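Local coordinates for protein Dye-decolorizing peroxidase (Irpex lacteus, PDB 7D8M) that binds heme b and probably works as a peroxidase of the dye-decolorizing family, oxidising dyes at the expense of hydrogen peroxide, at residues A[48-53]-A[66-71]; A[184-189]-A[284-289]; A[340-345]-A[354-359]. One frame throughout, in Å; residues are numbered along the deposited sequence.

Contact 1 (A[48-53]-A[66-71]); sequences ANITSV and AFVNLA
In Thr51 OG1 is turned anti to the carbonyl carbon (chi1 -57°), which brings the hydroxyl to Val68 N and CG2 to the ring of Phe67. OG1 accepts a bond from Val68 N at 3.0 Å. The methyl CG2 comes obliquely to the ring, 3.9 Å from Phe67 CG. The backbone of Thr51 binds too: its N donates almost straight to Val68 O at 2.8 Å, in the carbonyl plane.

Asn69 starts away from the loop, but its amide swings back. ND2 gives one hydrogen to a lone pair of Thr51 O at 3.1 Å. It gives the other to Val68 O at 2.7 Å, from above that carbonyl plane. Both acceptors lie close to the amide plane, so the amide is fixed in rotation, and Asp15 N binds its OD1. Val68 O thus takes two donors.

Ile50 closes the apolar end, with CD1 4.0 Å from Leu70 CB and 4.1 Å from Val68 CG1. A water donates to Asn49 O and Ala66 O and bridges the other end. Ile441 and Ile444 of helix 441-448 also pack on Ile50. The contact ties the link after helix 35-49 to edge strand 67-72 of a four-stranded antiparallel sheet, within the ferredoxin-like alpha+beta domain characteristic of DyP-type peroxidases.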
# COMPACT_ATOMS: atom_id res chain seq x y z
N ALA A 48 15.51 21.96 -4.23
CA ALA A 48 16.66 21.32 -4.86
C ALA A 48 16.56 19.81 -4.90
O ALA A 48 17.26 19.19 -5.72
CB ALA A 48 17.94 21.70 -4.12
N ASN A 49 15.74 19.19 -4.05
CA ASN A 49 15.81 17.75 -3.84
C ASN A 49 14.47 17.02 -3.86
O ASN A 49 14.48 15.80 -4.06
CB ASN A 49 16.51 17.45 -2.50
CG ASN A 49 17.97 17.84 -2.50
OD1 ASN A 49 18.81 17.11 -3.02
ND2 ASN A 49 18.28 19.00 -1.92
N ILE A 50 13.35 17.69 -3.66
CA ILE A 50 12.06 17.00 -3.65
C ILE A 50 11.67 16.64 -5.08
O ILE A 50 11.44 17.53 -5.91
CB ILE A 50 10.97 17.84 -2.98
CG1 ILE A 50 11.32 18.04 -1.51
CG2 ILE A 50 9.60 17.13 -3.10
CD1 ILE A 50 11.52 16.74 -0.74
N THR A 51 11.60 15.35 -5.36
CA THR A 51 11.49 14.85 -6.72
C THR A 51 10.04 14.88 -7.18
O THR A 51 9.16 14.32 -6.52
CB THR A 51 12.03 13.42 -6.81
OG1 THR A 51 13.38 13.40 -6.34
CG2 THR A 51 11.95 12.89 -8.25
N SER A 52 9.82 15.47 -8.35
CA SER A 52 8.49 15.61 -8.91
C SER A 52 8.12 14.41 -9.77
O SER A 52 8.97 13.61 -10.19
CB SER A 52 8.41 16.87 -9.76
OG SER A 52 9.21 16.71 -10.92
N VAL A 53 6.82 14.30 -10.05
CA VAL A 53 6.33 13.39 -11.08
C VAL A 53 7.08 13.65 -12.39
O VAL A 53 7.56 12.72 -13.05
CB VAL A 53 4.81 13.55 -11.27
CG1 VAL A 53 4.35 12.90 -12.57
CG2 VAL A 53 4.06 12.99 -10.07
N ALA A 66 19.28 10.06 -6.20
CA ALA A 66 18.20 9.49 -5.40
C ALA A 66 16.98 10.39 -5.51
O ALA A 66 17.12 11.61 -5.54
CB ALA A 66 18.60 9.35 -3.93
N PHE A 67 15.80 9.78 -5.58
CA PHE A 67 14.55 10.52 -5.51
C PHE A 67 14.19 10.75 -4.05
O PHE A 67 14.38 9.87 -3.21
CB PHE A 67 13.42 9.75 -6.20
CG PHE A 67 13.67 9.43 -7.65
CD1 PHE A 67 14.64 10.12 -8.38
CD2 PHE A 67 12.93 8.45 -8.30
CE1 PHE A 67 14.86 9.82 -9.72
CE2 PHE A 67 13.14 8.15 -9.64
CZ PHE A 67 14.11 8.84 -10.35
N VAL A 68 13.66 11.93 -3.75
CA VAL A 68 13.33 12.27 -2.37
C VAL A 68 11.92 12.82 -2.31
O VAL A 68 11.55 13.71 -3.08
CB VAL A 68 14.32 13.28 -1.75
CG1 VAL A 68 14.00 13.47 -0.28
CG2 VAL A 68 15.75 12.80 -1.91
N ASN A 69 11.12 12.28 -1.40
CA ASN A 69 9.80 12.80 -1.12
C ASN A 69 9.69 13.06 0.37
O ASN A 69 10.47 12.54 1.17
CB ASN A 69 8.71 11.84 -1.60
CG ASN A 69 8.29 12.09 -3.03
OD1 ASN A 69 7.26 11.62 -3.47
ND2 ASN A 69 9.10 12.84 -3.77
N LEU A 70 8.69 13.86 0.75
CA LEU A 70 8.56 14.32 2.12
C LEU A 70 7.08 14.41 2.47
O LEU A 70 6.28 14.90 1.67
CB LEU A 70 9.23 15.69 2.31
CG LEU A 70 9.02 16.42 3.63
CD1 LEU A 70 9.58 15.61 4.77
CD2 LEU A 70 9.67 17.80 3.61
N ALA A 71 6.72 13.95 3.67
CA ALA A 71 5.35 13.98 4.13
C ALA A 71 5.32 14.23 5.63
O ALA A 71 6.22 13.81 6.36
CB ALA A 71 4.61 12.67 3.80
O HOH W 1 16.42 14.40 -5.29

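Contact 2 (A[184-189]-A[284-289]); sequences TPHPGQ and DIERNN
The imidazole of His186 lies with one face against the methyl CG2 of Ile285. CG2 sits 3.5 Å from the ring centroid and only 11° off the ring normal, a CH-pi contact over the middle of the ring. On the opposite face Thr184 O lies toward the rim. With chi1 at -51° the CG1 branch of Ile285 stands beside the backbone N, which leaves CG2 on the far side from N and over the ring.

Glu286 starts away from the turn, but its chain bends at chi2 and brings the carboxylate back. The carboxylate plane stands 79° from the His186 ring, with OE2 3.9 Å from ND1. Its other oxygen, OE1, lies 3.7 Å from Pro187 CD. Replacing His186 by an alanine would probably leave the Ile285 methyl without its aromatic face and open a gap beside Glu286.

No direct hydrogen bond crosses the contact. A water instead donates to Pro187 O and Ile285 O and accepts from Asn289 N. The type II turn from His186 to Gln189 brings Gly188 CA within 3.3 Å of Asn289 O, where a CB would clash. Gln189 OE1 braces the turn by accepting from His186 N at 2.9 Å.

Asn289 is buried: OD1 binds Arg319, a heme-binding residue, and ND2 binds Ser175. The contact joins the loop before helix 194-197 to the loop that follows helix 279-283.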
# COMPACT_ATOMS: atom_id res chain seq x y z
N THR A 184 -1.53 6.06 -21.12
CA THR A 184 -2.60 5.19 -21.61
C THR A 184 -2.96 4.16 -20.56
O THR A 184 -2.07 3.41 -20.11
CB THR A 184 -2.18 4.50 -22.91
OG1 THR A 184 -1.72 5.48 -23.85
CG2 THR A 184 -3.37 3.75 -23.51
N PRO A 185 -4.22 4.08 -20.14
CA PRO A 185 -4.60 3.09 -19.13
C PRO A 185 -4.48 1.68 -19.68
O PRO A 185 -4.75 1.42 -20.85
CB PRO A 185 -6.06 3.43 -18.82
CG PRO A 185 -6.29 4.79 -19.41
CD PRO A 185 -5.36 4.89 -20.57
N HIS A 186 -4.07 0.76 -18.82
CA HIS A 186 -4.00 -0.62 -19.23
C HIS A 186 -5.39 -1.24 -19.22
O HIS A 186 -6.28 -0.77 -18.50
CB HIS A 186 -3.07 -1.39 -18.30
CG HIS A 186 -1.72 -0.77 -18.16
ND1 HIS A 186 -0.89 -0.55 -19.24
CD2 HIS A 186 -1.05 -0.31 -17.07
CE1 HIS A 186 0.22 0.02 -18.82
NE2 HIS A 186 0.15 0.17 -17.51
N PRO A 187 -5.62 -2.28 -20.02
CA PRO A 187 -6.94 -2.91 -20.02
C PRO A 187 -7.27 -3.45 -18.64
O PRO A 187 -6.46 -4.14 -18.01
CB PRO A 187 -6.82 -4.03 -21.07
CG PRO A 187 -5.41 -4.06 -21.49
CD PRO A 187 -4.71 -2.83 -21.04
N GLY A 188 -8.45 -3.08 -18.14
CA GLY A 188 -8.86 -3.39 -16.80
C GLY A 188 -8.37 -2.44 -15.72
O GLY A 188 -8.80 -2.58 -14.56
N GLN A 189 -7.50 -1.49 -16.04
CA GLN A 189 -6.99 -0.56 -15.03
C GLN A 189 -8.07 0.45 -14.65
O GLN A 189 -8.83 0.92 -15.51
CB GLN A 189 -5.74 0.16 -15.53
CG GLN A 189 -5.01 1.03 -14.48
CD GLN A 189 -3.73 1.68 -15.00
OE1 GLN A 189 -3.49 1.73 -16.20
NE2 GLN A 189 -2.91 2.17 -14.08
N ASP A 284 2.24 -10.24 -18.45
CA ASP A 284 1.84 -9.37 -19.54
C ASP A 284 1.00 -8.22 -19.00
O ASP A 284 -0.15 -8.43 -18.58
CB ASP A 284 1.07 -10.15 -20.60
CG ASP A 284 0.76 -9.32 -21.84
OD1 ASP A 284 0.90 -8.08 -21.80
OD2 ASP A 284 0.38 -9.92 -22.87
N ILE A 285 1.54 -7.00 -19.07
CA ILE A 285 0.85 -5.80 -18.62
C ILE A 285 -0.48 -5.63 -19.34
O ILE A 285 -1.41 -5.00 -18.81
CB ILE A 285 1.75 -4.56 -18.84
CG1 ILE A 285 3.14 -4.78 -18.24
CG2 ILE A 285 1.11 -3.30 -18.28
CD1 ILE A 285 3.17 -4.86 -16.72
N GLU A 286 -0.59 -6.16 -20.56
CA GLU A 286 -1.79 -5.93 -21.35
C GLU A 286 -2.89 -6.93 -21.04
O GLU A 286 -4.04 -6.69 -21.40
CB GLU A 286 -1.44 -5.99 -22.84
CG GLU A 286 -0.58 -4.82 -23.32
CD GLU A 286 -1.33 -3.50 -23.26
OE1 GLU A 286 -2.41 -3.40 -23.88
OE2 GLU A 286 -0.85 -2.56 -22.58
N ARG A 287 -2.56 -8.03 -20.37
CA ARG A 287 -3.54 -9.08 -20.08
C ARG A 287 -3.81 -9.27 -18.59
O ARG A 287 -4.93 -9.66 -18.24
CB ARG A 287 -3.07 -10.44 -20.65
CG ARG A 287 -2.86 -10.54 -22.17
CD ARG A 287 -1.95 -11.75 -22.52
NE ARG A 287 -2.62 -13.04 -22.37
CZ ARG A 287 -2.01 -14.21 -22.28
NH1 ARG A 287 -0.68 -14.29 -22.32
NH2 ARG A 287 -2.72 -15.33 -22.16
N ASN A 288 -2.84 -9.02 -17.72
CA ASN A 288 -2.91 -9.52 -16.35
C ASN A 288 -3.87 -8.73 -15.46
O ASN A 288 -4.09 -9.13 -14.31
CB ASN A 288 -1.51 -9.55 -15.73
CG ASN A 288 -0.91 -8.17 -15.54
OD1 ASN A 288 -1.56 -7.15 -15.77
ND2 ASN A 288 0.35 -8.13 -15.12
N ASN A 289 -4.46 -7.64 -15.94
CA ASN A 289 -5.45 -6.91 -15.15
C ASN A 289 -6.80 -6.80 -15.83
O ASN A 289 -7.68 -6.09 -15.33
CB ASN A 289 -4.93 -5.50 -14.80
CG ASN A 289 -5.33 -5.08 -13.40
OD1 ASN A 289 -5.64 -5.93 -12.55
ND2 ASN A 289 -5.34 -3.78 -13.14
O HOH W 2 -4.09 -5.88 -18.29

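Contact 3 (A[340-345]-A[354-359]); sequences YGPEVT and TTIDRG
Arg358 reaches across to Pro342, Glu343 and Val344. Its CB lies 3.5 Å from Tyr340 O, beside Gly341 CA. CG stands between the backbone N and the carbonyl carbon (chi1 61°), and a bend at chi3 then turns the head along the facing loop. CD passes near Pro342 O. NE donates to that oxygen at 2.8 Å, nearly straight and in the guanidinium plane. CZ has Val344 CG2 at 3.9 Å, and Val344 CA covers one face of the group toward its rim. At the tip NH2 makes a weak, bent bond to Glu343 O. Its stronger partner is Glu348 of helix 346-351, in a salt bridge. The NE bond and this salt bridge probably fix the turn of the guanidinium, and the carboxylate of Glu348 probably balances its charge.

Tyr340 anchors the other end. Its ring lies over the backbone of Arg358 and Gly359, with Gly359 CA 3.8 Å from the ring centroid. A CB on Gly359 would run into the ring. The hydroxyl donates to Asp357 OD1 at 2.8 Å on the syn side, and the carboxylate plane is turned 80° from the ring. Lys223 binds both groups, through a salt bridge to Asp357 OD2 and a hydrogen bond to Tyr340 OH. Pro342 CG meets Ile356 CG2 at 3.6 Å.

Tyr340 and Gly359 form an antiparallel hydrogen-bonded pair, closed by Tyr340 N to Gly359 O and Gly359 N to Tyr340 O. This pair ends the ladder between strands 334-340 and 359-366. The two loops flank helix 346-351, which joins those neighbouring strands of the sheet, while Val228 of helix 228-237 packs on Val344 and Arg358.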
# COMPACT_ATOMS: atom_id res chain seq x y z
N TYR A 340 10.79 -5.41 2.51
CA TYR A 340 11.95 -5.18 3.36
C TYR A 340 12.43 -6.51 3.93
O TYR A 340 11.65 -7.46 4.05
CB TYR A 340 11.64 -4.17 4.51
CG TYR A 340 10.85 -4.72 5.70
CD1 TYR A 340 11.49 -5.37 6.76
CD2 TYR A 340 9.47 -4.56 5.78
CE1 TYR A 340 10.76 -5.87 7.85
CE2 TYR A 340 8.74 -5.06 6.86
CZ TYR A 340 9.39 -5.71 7.89
OH TYR A 340 8.67 -6.19 8.96
N GLY A 341 13.72 -6.57 4.25
CA GLY A 341 14.30 -7.75 4.85
C GLY A 341 14.91 -8.70 3.84
O GLY A 341 14.61 -8.66 2.64
N PRO A 342 15.77 -9.60 4.31
CA PRO A 342 16.45 -10.52 3.41
C PRO A 342 15.55 -11.69 3.00
O PRO A 342 14.43 -11.87 3.48
CB PRO A 342 17.63 -11.01 4.25
CG PRO A 342 17.09 -11.01 5.64
CD PRO A 342 16.13 -9.83 5.72
N GLU A 343 16.09 -12.49 2.09
CA GLU A 343 15.39 -13.68 1.64
C GLU A 343 15.29 -14.70 2.77
O GLU A 343 16.01 -14.65 3.77
CB GLU A 343 16.11 -14.29 0.44
CG GLU A 343 16.07 -13.40 -0.78
CD GLU A 343 14.66 -13.22 -1.30
OE1 GLU A 343 14.16 -14.14 -1.98
OE2 GLU A 343 14.04 -12.17 -1.01
N VAL A 344 14.35 -15.63 2.60
CA VAL A 344 14.17 -16.73 3.54
C VAL A 344 15.39 -17.64 3.51
O VAL A 344 15.86 -18.04 2.44
CB VAL A 344 12.89 -17.49 3.19
CG1 VAL A 344 12.76 -18.79 4.01
CG2 VAL A 344 11.69 -16.57 3.36
N THR A 345 15.93 -17.96 4.68
CA THR A 345 17.13 -18.77 4.74
C THR A 345 16.78 -20.25 4.74
O THR A 345 15.64 -20.63 5.01
CB THR A 345 17.96 -18.46 5.99
OG1 THR A 345 17.22 -18.83 7.16
CG2 THR A 345 18.30 -16.96 6.06
N THR A 354 9.97 -18.51 11.08
CA THR A 354 10.66 -17.25 10.81
C THR A 354 11.67 -16.96 11.92
O THR A 354 11.34 -17.04 13.11
CB THR A 354 9.64 -16.11 10.73
OG1 THR A 354 8.83 -16.26 9.56
CG2 THR A 354 10.36 -14.75 10.68
N THR A 355 12.90 -16.61 11.53
CA THR A 355 13.89 -16.11 12.48
C THR A 355 14.35 -14.68 12.19
O THR A 355 14.96 -14.06 13.07
CB THR A 355 15.14 -17.02 12.51
OG1 THR A 355 15.86 -16.91 11.28
CG2 THR A 355 14.73 -18.48 12.70
N ILE A 356 14.06 -14.13 11.01
CA ILE A 356 14.53 -12.81 10.61
C ILE A 356 13.33 -11.94 10.27
O ILE A 356 12.35 -12.42 9.69
CB ILE A 356 15.49 -12.89 9.41
CG1 ILE A 356 16.65 -13.84 9.70
CG2 ILE A 356 16.03 -11.51 9.05
CD1 ILE A 356 17.50 -14.14 8.45
N ASP A 357 13.39 -10.67 10.65
CA ASP A 357 12.34 -9.72 10.31
C ASP A 357 12.39 -9.41 8.82
O ASP A 357 13.45 -9.07 8.28
CB ASP A 357 12.49 -8.45 11.15
CG ASP A 357 11.34 -7.47 10.97
OD1 ASP A 357 10.29 -7.88 10.46
OD2 ASP A 357 11.49 -6.28 11.35
N ARG A 358 11.26 -9.56 8.16
CA ARG A 358 11.12 -9.27 6.74
C ARG A 358 9.65 -8.96 6.50
O ARG A 358 8.78 -9.37 7.28
CB ARG A 358 11.59 -10.43 5.84
CG ARG A 358 10.79 -11.74 6.05
CD ARG A 358 11.18 -12.81 5.02
NE ARG A 358 12.59 -13.18 5.15
CZ ARG A 358 13.07 -14.05 6.03
NH1 ARG A 358 12.25 -14.68 6.87
NH2 ARG A 358 14.38 -14.31 6.08
N GLY A 359 9.37 -8.25 5.42
CA GLY A 359 7.98 -7.94 5.17
C GLY A 359 7.77 -6.93 4.07
O GLY A 359 8.49 -6.92 3.07
O HOH W 3 17.84 -18.22 9.90

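How the contacts relate
The contacts follow one another along the chain: contact 1 closes before contact 2 opens, and contact 2 before contact 3. Their centres lie about 28 to 31 Å apart and none touches another. Contact 1 belongs to the antiparallel sheet of strands 24-32, 67-72, 120-126 and 147-156. Contact 3 sits at one end of the second sheet, of strands 217-226, 334-340, 359-366 and 428-438. Both sheets have strand order 2-3-1-4, consistent with the paired ferredoxin-like halves of the DyP fold. Contact 2 joins loops outside either sheet. Nearest atoms of Asn289 and Gly359 come within about 5 and 6 Å of the heme, so contacts 2 and 3 probably help frame its surroundings, whereas contact 1 lies away from the annotated sites.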